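Local coordinates for putative periplasmic or exported protein (Salmonella enterica subsp. enterica serovar Typhimurium, PDB 4GQZ), which probably binds copper in the periplasm as a V-shaped dimer and contributes to copper resistance, at residues V122-N127 with I145-D150. Sequence-based numbering, arbitrary orientation.
Sequences VWLPRN and IATSDD
The link between strands 120-125 and 129-136 packs against the loop that follows strand 139-146, and Thr147 is the residue on which the junction is built. Strand 120-125 belongs to a mixed sheet with strand 63-68, whereas 139-146 pairs with 129-136 in a separate antiparallel sheet, so the contact joins two sheets. Thr147 OG1 donates to Pro125 O at 2.7 Å, lying in the plane of that carbonyl and on a lone pair. The hydroxyl reaches it because chi1 of 55° sets OG1 between the backbone N and carbonyl carbon of Thr147, while CG2 meets Leu124 CB at 4.0 Å. The same OG1 accepts from Met128 N, so this buried hydroxyl both gives and receives a bond. One residue before Met128, Asn127 N donates to Thr147 O at 2.8 Å; the N-H points almost straight at the oxygen (168°) but comes from above the carbonyl plane. Leu124 CD1 touches Ile145 CD1 at 3.8 Å, the two side chains crossing at about a right angle, and Leu124 also packs on Ile107 and Val108 of strand 106-109. On the polar flank, the chain of Arg126, extended from CG to NE, brings Arg126 NH1 within 4.1 Å of Asp149 OD1, which lies well out of the guanidinium plane; a water at the guanidinium edge accepts from NH1 and donates to both Asp149 OD1 and Thr147 O. Arg126 NH1 also bonds to Ser44 O and NE to Gly61 O, which fix the guanidinium. A second water joins Asn127 OD1 to Asp149 N. Thr147 thus engages the 125-128 backbone through both hydroxyl and carbonyl, whereas Arg126 and Asp149 are bridged by water, with probably a modest electrostatic attraction, and form no salt bridge.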
loop_
_atom_site.group_PDB
_atom_site.type_symbol
_atom_site.label_atom_id
_atom_site.label_comp_id
_atom_site.label_asym_id
_atom_site.label_seq_id
_atom_site.Cartn_x
_atom_site.Cartn_y
_atom_site.Cartn_z
ATOM N N VAL B 122 13.858 2.598 -2.430
ATOM C CA VAL B 122 13.572 2.513 -0.998
ATOM C C VAL B 122 12.147 2.939 -0.688
ATOM O O VAL B 122 11.580 3.794 -1.368
ATOM C CB VAL B 122 14.539 3.358 -0.149
ATOM C CG1 VAL B 122 15.942 2.777 -0.220
ATOM C CG2 VAL B 122 14.539 4.814 -0.622
ATOM N N TRP B 123 11.580 2.350 0.358
ATOM C CA TRP B 123 10.243 2.699 0.801
ATOM C C TRP B 123 10.334 3.565 2.045
ATOM O O TRP B 123 10.887 3.156 3.072
ATOM C CB TRP B 123 9.446 1.426 1.074
ATOM C CG TRP B 123 9.140 0.636 -0.187
ATOM C CD1 TRP B 123 9.835 -0.445 -0.678
ATOM C CD2 TRP B 123 8.060 0.866 -1.100
ATOM N NE1 TRP B 123 9.248 -0.892 -1.837
ATOM C CE2 TRP B 123 8.155 -0.112 -2.116
ATOM C CE3 TRP B 123 7.028 1.804 -1.160
ATOM C CZ2 TRP B 123 7.257 -0.169 -3.184
ATOM C CZ3 TRP B 123 6.134 1.744 -2.212
ATOM C CH2 TRP B 123 6.257 0.765 -3.217
ATOM N N LEU B 124 9.785 4.771 1.952
ATOM C CA LEU B 124 10.048 5.803 2.946
ATOM C C LEU B 124 8.738 6.333 3.537
ATOM O O LEU B 124 7.705 6.338 2.861
ATOM C CB LEU B 124 10.834 6.946 2.287
ATOM C CG LEU B 124 12.227 6.628 1.725
ATOM C CD1 LEU B 124 12.811 7.833 1.041
ATOM C CD2 LEU B 124 13.161 6.185 2.840
ATOM N N PRO B 125 8.778 6.782 4.802
ATOM C CA PRO B 125 7.601 7.438 5.394
ATOM C C PRO B 125 7.215 8.640 4.545
ATOM O O PRO B 125 8.097 9.286 3.979
ATOM C CB PRO B 125 8.101 7.924 6.762
ATOM C CG PRO B 125 9.380 7.179 7.026
ATOM C CD PRO B 125 9.959 6.821 5.687
ATOM N N ARG B 126 5.922 8.920 4.434
ATOM C CA ARG B 126 5.457 10.057 3.645
ATOM C C ARG B 126 5.613 11.370 4.406
ATOM O O ARG B 126 5.682 11.376 5.633
ATOM C CB ARG B 126 3.988 9.850 3.247
ATOM C CG ARG B 126 3.801 8.723 2.251
ATOM C CD ARG B 126 2.339 8.533 1.849
ATOM N NE ARG B 126 2.211 7.525 0.798
ATOM C CZ ARG B 126 2.495 7.734 -0.485
ATOM N NH1 ARG B 126 2.942 8.913 -0.902
ATOM N NH2 ARG B 126 2.329 6.758 -1.364
ATOM N N ASN B 127 5.679 12.471 3.669
ATOM C CA ASN B 127 5.763 13.807 4.256
ATOM C C ASN B 127 6.964 14.028 5.159
ATOM O O ASN B 127 6.876 14.751 6.148
ATOM C CB ASN B 127 4.460 14.156 4.986
ATOM C CG ASN B 127 3.280 14.210 4.042
ATOM O OD1 ASN B 127 3.325 14.900 3.025
ATOM N ND2 ASN B 127 2.234 13.470 4.355
ATOM N N ILE B 145 16.205 15.064 -0.071
ATOM C CA ILE B 145 15.037 14.381 -0.587
ATOM C C ILE B 145 13.813 14.803 0.210
ATOM O O ILE B 145 13.921 15.348 1.319
ATOM C CB ILE B 145 15.184 12.846 -0.522
ATOM C CG1 ILE B 145 15.313 12.376 0.927
ATOM C CG2 ILE B 145 16.352 12.369 -1.392
ATOM C CD1 ILE B 145 15.070 10.882 1.105
ATOM N N ALA B 146 12.642 14.564 -0.362
ATOM C CA ALA B 146 11.400 14.795 0.368
ATOM C C ALA B 146 10.363 13.806 -0.135
ATOM O O ALA B 146 10.489 13.298 -1.241
ATOM C CB ALA B 146 10.924 16.227 0.192
ATOM N N THR B 147 9.356 13.515 0.682
ATOM C CA THR B 147 8.374 12.493 0.318
ATOM C C THR B 147 6.938 13.012 0.439
ATOM O O THR B 147 6.020 12.303 0.887
ATOM C CB THR B 147 8.549 11.224 1.169
ATOM O OG1 THR B 147 8.487 11.578 2.547
ATOM C CG2 THR B 147 9.901 10.565 0.895
ATOM N N SER B 148 6.749 14.267 0.052
ATOM C CA SER B 148 5.413 14.841 0.019
ATOM C C SER B 148 4.721 14.419 -1.278
ATOM O O SER B 148 5.335 13.778 -2.132
ATOM C CB SER B 148 5.490 16.358 0.115
ATOM O OG SER B 148 5.777 16.908 -1.155
ATOM N N ASP B 149 3.444 14.756 -1.430
ATOM C CA ASP B 149 2.718 14.325 -2.628
ATOM C C ASP B 149 3.227 14.927 -3.933
ATOM O O ASP B 149 2.971 14.379 -4.998
ATOM C CB ASP B 149 1.212 14.564 -2.486
ATOM C CG ASP B 149 0.578 13.634 -1.491
ATOM O OD1 ASP B 149 1.186 12.583 -1.200
ATOM O OD2 ASP B 149 -0.522 13.953 -0.999
ATOM N N ASP B 150 3.947 16.043 -3.861
ATOM C CA ASP B 150 4.483 16.651 -5.074
ATOM C C ASP B 150 5.963 16.328 -5.294
ATOM O O ASP B 150 6.583 16.857 -6.218
ATOM C CB ASP B 150 4.251 18.171 -5.076
ATOM C CG ASP B 150 4.880 18.864 -3.889
ATOM O OD1 ASP B 150 5.055 18.218 -2.837
ATOM O OD2 ASP B 150 5.198 20.066 -3.998
HETATM O O HOH W 1 3.384 11.484 0.099
HETATM O O HOH W 2 2.087 15.491 0.609
#